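Local coordinates for protein probable porin (Pseudomonas aeruginosa, PDB 4FSO) that is an outer-membrane beta-barrel of the OprD porin family that probably lets small solutes cross the membrane, at residues M126-G134 with L291-Y301. Numbering follows the deposited sequence.
Sequences MPLLKYNDG and LDGSNPYLANY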
loop_
_atom_site.group_PDB
_atom_site.type_symbol
_atom_site.label_atom_id
_atom_site.label_comp_id
_atom_site.label_asym_id
_atom_site.label_seq_id
_atom_site.Cartn_x
_atom_site.Cartn_y
_atom_site.Cartn_z
ATOM N N MET A 126 -3.176 -1.206 -6.281
ATOM C CA MET A 126 -4.559 -0.798 -6.562
ATOM C C MET A 126 -5.393 -0.852 -5.266
ATOM O O MET A 126 -5.005 -1.530 -4.328
ATOM C CB MET A 126 -5.152 -1.718 -7.641
ATOM C CG MET A 126 -4.932 -3.217 -7.387
ATOM S SD MET A 126 -6.214 -4.229 -8.125
ATOM C CE MET A 126 -7.713 -3.378 -7.508
ATOM N N PRO A 127 -6.540 -0.146 -5.211
ATOM C CA PRO A 127 -7.333 -0.064 -3.966
ATOM C C PRO A 127 -7.666 -1.391 -3.259
ATOM O O PRO A 127 -7.665 -1.422 -2.030
ATOM C CB PRO A 127 -8.617 0.647 -4.426
ATOM C CG PRO A 127 -8.118 1.554 -5.506
ATOM C CD PRO A 127 -7.144 0.679 -6.272
ATOM N N LEU A 128 -7.941 -2.457 -4.009
ATOM C CA LEU A 128 -8.261 -3.743 -3.401
ATOM C C LEU A 128 -6.983 -4.511 -2.990
ATOM O O LEU A 128 -7.027 -5.425 -2.156
ATOM C CB LEU A 128 -9.169 -4.553 -4.341
ATOM C CG LEU A 128 -10.705 -4.357 -4.320
ATOM C CD1 LEU A 128 -11.160 -2.984 -3.910
ATOM C CD2 LEU A 128 -11.301 -4.666 -5.666
ATOM N N LEU A 129 -5.844 -4.115 -3.560
ATOM C CA LEU A 129 -4.546 -4.706 -3.216
ATOM C C LEU A 129 -3.375 -3.705 -3.404
ATOM O O LEU A 129 -2.861 -3.519 -4.520
ATOM C CB LEU A 129 -4.303 -5.999 -4.025
ATOM C CG LEU A 129 -3.351 -7.098 -3.493
ATOM C CD1 LEU A 129 -3.123 -8.186 -4.538
ATOM C CD2 LEU A 129 -1.996 -6.587 -2.992
ATOM N N LYS A 130 -2.968 -3.049 -2.323
ATOM C CA LYS A 130 -1.751 -2.223 -2.349
ATOM C C LYS A 130 -0.645 -3.165 -2.002
ATOM O O LYS A 130 -0.653 -3.698 -0.902
ATOM C CB LYS A 130 -1.755 -1.143 -1.251
ATOM C CG LYS A 130 -2.761 -0.042 -1.429
ATOM C CD LYS A 130 -2.637 0.606 -2.801
ATOM C CE LYS A 130 -1.578 1.707 -2.874
ATOM N NZ LYS A 130 -1.721 2.474 -4.169
ATOM N N TYR A 131 0.310 -3.389 -2.891
ATOM C CA TYR A 131 1.417 -4.256 -2.494
ATOM C C TYR A 131 2.199 -3.537 -1.389
ATOM O O TYR A 131 2.332 -2.281 -1.372
ATOM C CB TYR A 131 2.321 -4.634 -3.669
ATOM C CG TYR A 131 3.402 -3.615 -3.952
ATOM C CD1 TYR A 131 3.073 -2.339 -4.379
ATOM C CD2 TYR A 131 4.752 -3.930 -3.790
ATOM C CE1 TYR A 131 4.041 -1.405 -4.631
ATOM C CE2 TYR A 131 5.735 -3.001 -4.049
ATOM C CZ TYR A 131 5.367 -1.736 -4.469
ATOM O OH TYR A 131 6.311 -0.773 -4.736
ATOM N N ASN A 132 2.663 -4.339 -0.438
ATOM C CA ASN A 132 3.351 -3.820 0.727
ATOM C C ASN A 132 4.838 -3.624 0.447
ATOM O O ASN A 132 5.504 -4.504 -0.110
ATOM C CB ASN A 132 3.129 -4.728 1.935
ATOM C CG ASN A 132 3.612 -4.098 3.239
ATOM O OD1 ASN A 132 3.864 -2.884 3.313
ATOM N ND2 ASN A 132 3.727 -4.919 4.280
ATOM N N ASP A 133 5.338 -2.455 0.843
ATOM C CA ASP A 133 6.706 -2.026 0.561
ATOM C C ASP A 133 7.555 -1.966 1.833
ATOM O O ASP A 133 8.653 -1.416 1.829
ATOM C CB ASP A 133 6.672 -0.645 -0.115
ATOM C CG ASP A 133 5.299 0.039 0.002
ATOM O OD1 ASP A 133 4.661 -0.073 1.074
ATOM O OD2 ASP A 133 4.855 0.683 -0.981
ATOM N N GLY A 134 7.042 -2.550 2.913
ATOM C CA GLY A 134 7.576 -2.317 4.241
ATOM C C GLY A 134 8.456 -3.397 4.835
ATOM O O GLY A 134 8.797 -3.331 6.013
ATOM N N LEU A 291 -5.637 -8.573 1.925
ATOM C CA LEU A 291 -4.679 -9.657 1.659
ATOM C C LEU A 291 -3.379 -9.551 2.469
ATOM O O LEU A 291 -2.809 -8.460 2.646
ATOM C CB LEU A 291 -4.329 -9.708 0.171
ATOM C CG LEU A 291 -5.541 -9.929 -0.718
ATOM C CD1 LEU A 291 -5.092 -10.121 -2.161
ATOM C CD2 LEU A 291 -6.377 -11.111 -0.186
ATOM N N ASP A 292 -2.929 -10.694 2.976
ATOM C CA ASP A 292 -1.590 -10.797 3.518
ATOM C C ASP A 292 -0.609 -10.394 2.405
ATOM O O ASP A 292 -0.719 -10.866 1.267
ATOM C CB ASP A 292 -1.338 -12.230 3.965
ATOM C CG ASP A 292 -0.300 -12.323 5.048
ATOM O OD1 ASP A 292 0.397 -11.328 5.287
ATOM O OD2 ASP A 292 -0.183 -13.394 5.673
ATOM N N GLY A 293 0.334 -9.515 2.729
ATOM C CA GLY A 293 1.239 -8.979 1.734
ATOM C C GLY A 293 0.731 -7.689 1.125
ATOM O O GLY A 293 1.246 -7.213 0.117
ATOM N N SER A 294 -0.302 -7.125 1.736
ATOM C CA SER A 294 -0.809 -5.832 1.313
ATOM C C SER A 294 -0.992 -4.905 2.504
ATOM O O SER A 294 -0.814 -5.303 3.656
ATOM C CB SER A 294 -2.138 -5.974 0.559
ATOM O OG SER A 294 -3.215 -6.224 1.442
ATOM N N ASN A 295 -1.339 -3.658 2.210
ATOM C CA ASN A 295 -1.761 -2.730 3.243
ATOM C C ASN A 295 -3.164 -2.306 2.902
ATOM O O ASN A 295 -3.492 -2.159 1.726
ATOM C CB ASN A 295 -0.866 -1.486 3.283
ATOM C CG ASN A 295 0.613 -1.825 3.247
ATOM O OD1 ASN A 295 1.079 -2.731 3.957
ATOM N ND2 ASN A 295 1.366 -1.090 2.420
ATOM N N PRO A 296 -4.001 -2.096 3.923
ATOM C CA PRO A 296 -5.319 -1.563 3.594
ATOM C C PRO A 296 -5.161 -0.115 3.134
ATOM O O PRO A 296 -4.427 0.677 3.715
ATOM C CB PRO A 296 -6.068 -1.657 4.920
ATOM C CG PRO A 296 -4.990 -1.534 5.965
ATOM C CD PRO A 296 -3.771 -2.181 5.378
ATOM N N TYR A 297 -5.853 0.219 2.063
ATOM C CA TYR A 297 -5.754 1.522 1.434
ATOM C C TYR A 297 -6.616 2.547 2.170
ATOM O O TYR A 297 -7.630 3.017 1.652
ATOM C CB TYR A 297 -6.224 1.365 -0.002
ATOM C CG TYR A 297 -5.929 2.498 -0.929
ATOM C CD1 TYR A 297 -4.685 3.106 -0.954
ATOM C CD2 TYR A 297 -6.896 2.937 -1.821
ATOM C CE1 TYR A 297 -4.421 4.140 -1.826
ATOM C CE2 TYR A 297 -6.647 3.971 -2.698
ATOM C CZ TYR A 297 -5.407 4.569 -2.704
ATOM O OH TYR A 297 -5.169 5.589 -3.594
ATOM N N LEU A 298 -6.223 2.880 3.391
ATOM C CA LEU A 298 -7.009 3.796 4.219
ATOM C C LEU A 298 -6.176 4.996 4.655
ATOM O O LEU A 298 -4.964 4.898 4.757
ATOM C CB LEU A 298 -7.551 3.056 5.444
ATOM C CG LEU A 298 -8.544 1.929 5.140
ATOM C CD1 LEU A 298 -8.662 0.989 6.342
ATOM C CD2 LEU A 298 -9.941 2.517 4.743
ATOM N N ALA A 299 -6.837 6.118 4.918
ATOM C CA ALA A 299 -6.183 7.346 5.380
ATOM C C ALA A 299 -5.361 7.182 6.648
ATOM O O ALA A 299 -4.323 7.842 6.804
ATOM C CB ALA A 299 -7.209 8.453 5.580
ATOM N N ASN A 300 -5.839 6.334 7.559
ATOM C CA ASN A 300 -5.122 6.114 8.811
ATOM C C ASN A 300 -4.276 4.838 8.837
ATOM O O ASN A 300 -4.005 4.276 9.903
ATOM C CB ASN A 300 -6.063 6.202 10.023
ATOM C CG ASN A 300 -6.723 7.559 10.143
ATOM O OD1 ASN A 300 -6.384 8.493 9.417
ATOM N ND2 ASN A 300 -7.670 7.680 11.076
ATOM N N TYR A 301 -3.858 4.374 7.669
ATOM C CA TYR A 301 -2.842 3.325 7.656
ATOM C C TYR A 301 -1.491 3.922 8.001
ATOM O O TYR A 301 -0.930 4.693 7.235
ATOM C CB TYR A 301 -2.735 2.592 6.323
ATOM C CG TYR A 301 -1.582 1.612 6.367
ATOM C CD1 TYR A 301 -1.575 0.565 7.290
ATOM C CD2 TYR A 301 -0.479 1.759 5.537
ATOM C CE1 TYR A 301 -0.515 -0.323 7.358
ATOM C CE2 TYR A 301 0.586 0.867 5.595
ATOM C CZ TYR A 301 0.564 -0.176 6.503
ATOM O OH TYR A 301 1.629 -1.072 6.562
HETATM O O HOH W 1 -4.991 -3.757 0.123
#
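Two loops that fold into the lumen of the porin barrel meet here, where Lys130 and Tyr131 run antiparallel to Ser294 and Asn295 as a short, irregular strand pair. Two backbone bonds tie them: Asn295 N gives to Lys130 O (3.2 Å), and Asn132 N to Gly293 O (3.3 Å). The second donor stands above the carbonyl plane, and Gly293 O also takes the hydroxyl of Thr139. A water extends the seam past the direct bonds, giving a hydrogen to Asn295 O (2.7 Å) and accepting one from Lys130 N (3.3 Å).

On one flank Pro127 and Lys130 pack against the same side of the Tyr297 ring, at its CD2 and CD1 halves. A chi1 of -167° swings the ring away from its backbone nitrogen and onto 126-134, where Tyr297 CD2 meets Pro127 CA obliquely at 3.7 Å. Beside it the Lys130 chain, bent at chi2 and chi3, carries its methylenes past CD1 and CE1, with Lys130 CG 3.7 Å from Tyr297 CD1. On the other flank, Leu129 forks: CD1 touches Leu291 CD1 (3.6 Å), the two side chains crossing nearly at right angles, while CD2 packs on Ser294 CB. The Ser294 hydroxyl turns back to Leu291 O (2.6 Å), on a lone pair in the carbonyl plane, and so braces the type II turn from Leu291 to Ser294.

Barrel-wall strands back the contact: Gln197 of strand 193-203 and Tyr223 of strand 219-231 touch Pro127, Phe193 and Tyr219 touch Leu291, and Arg242 of strand 236-248 makes a cation-pi contact with Tyr297.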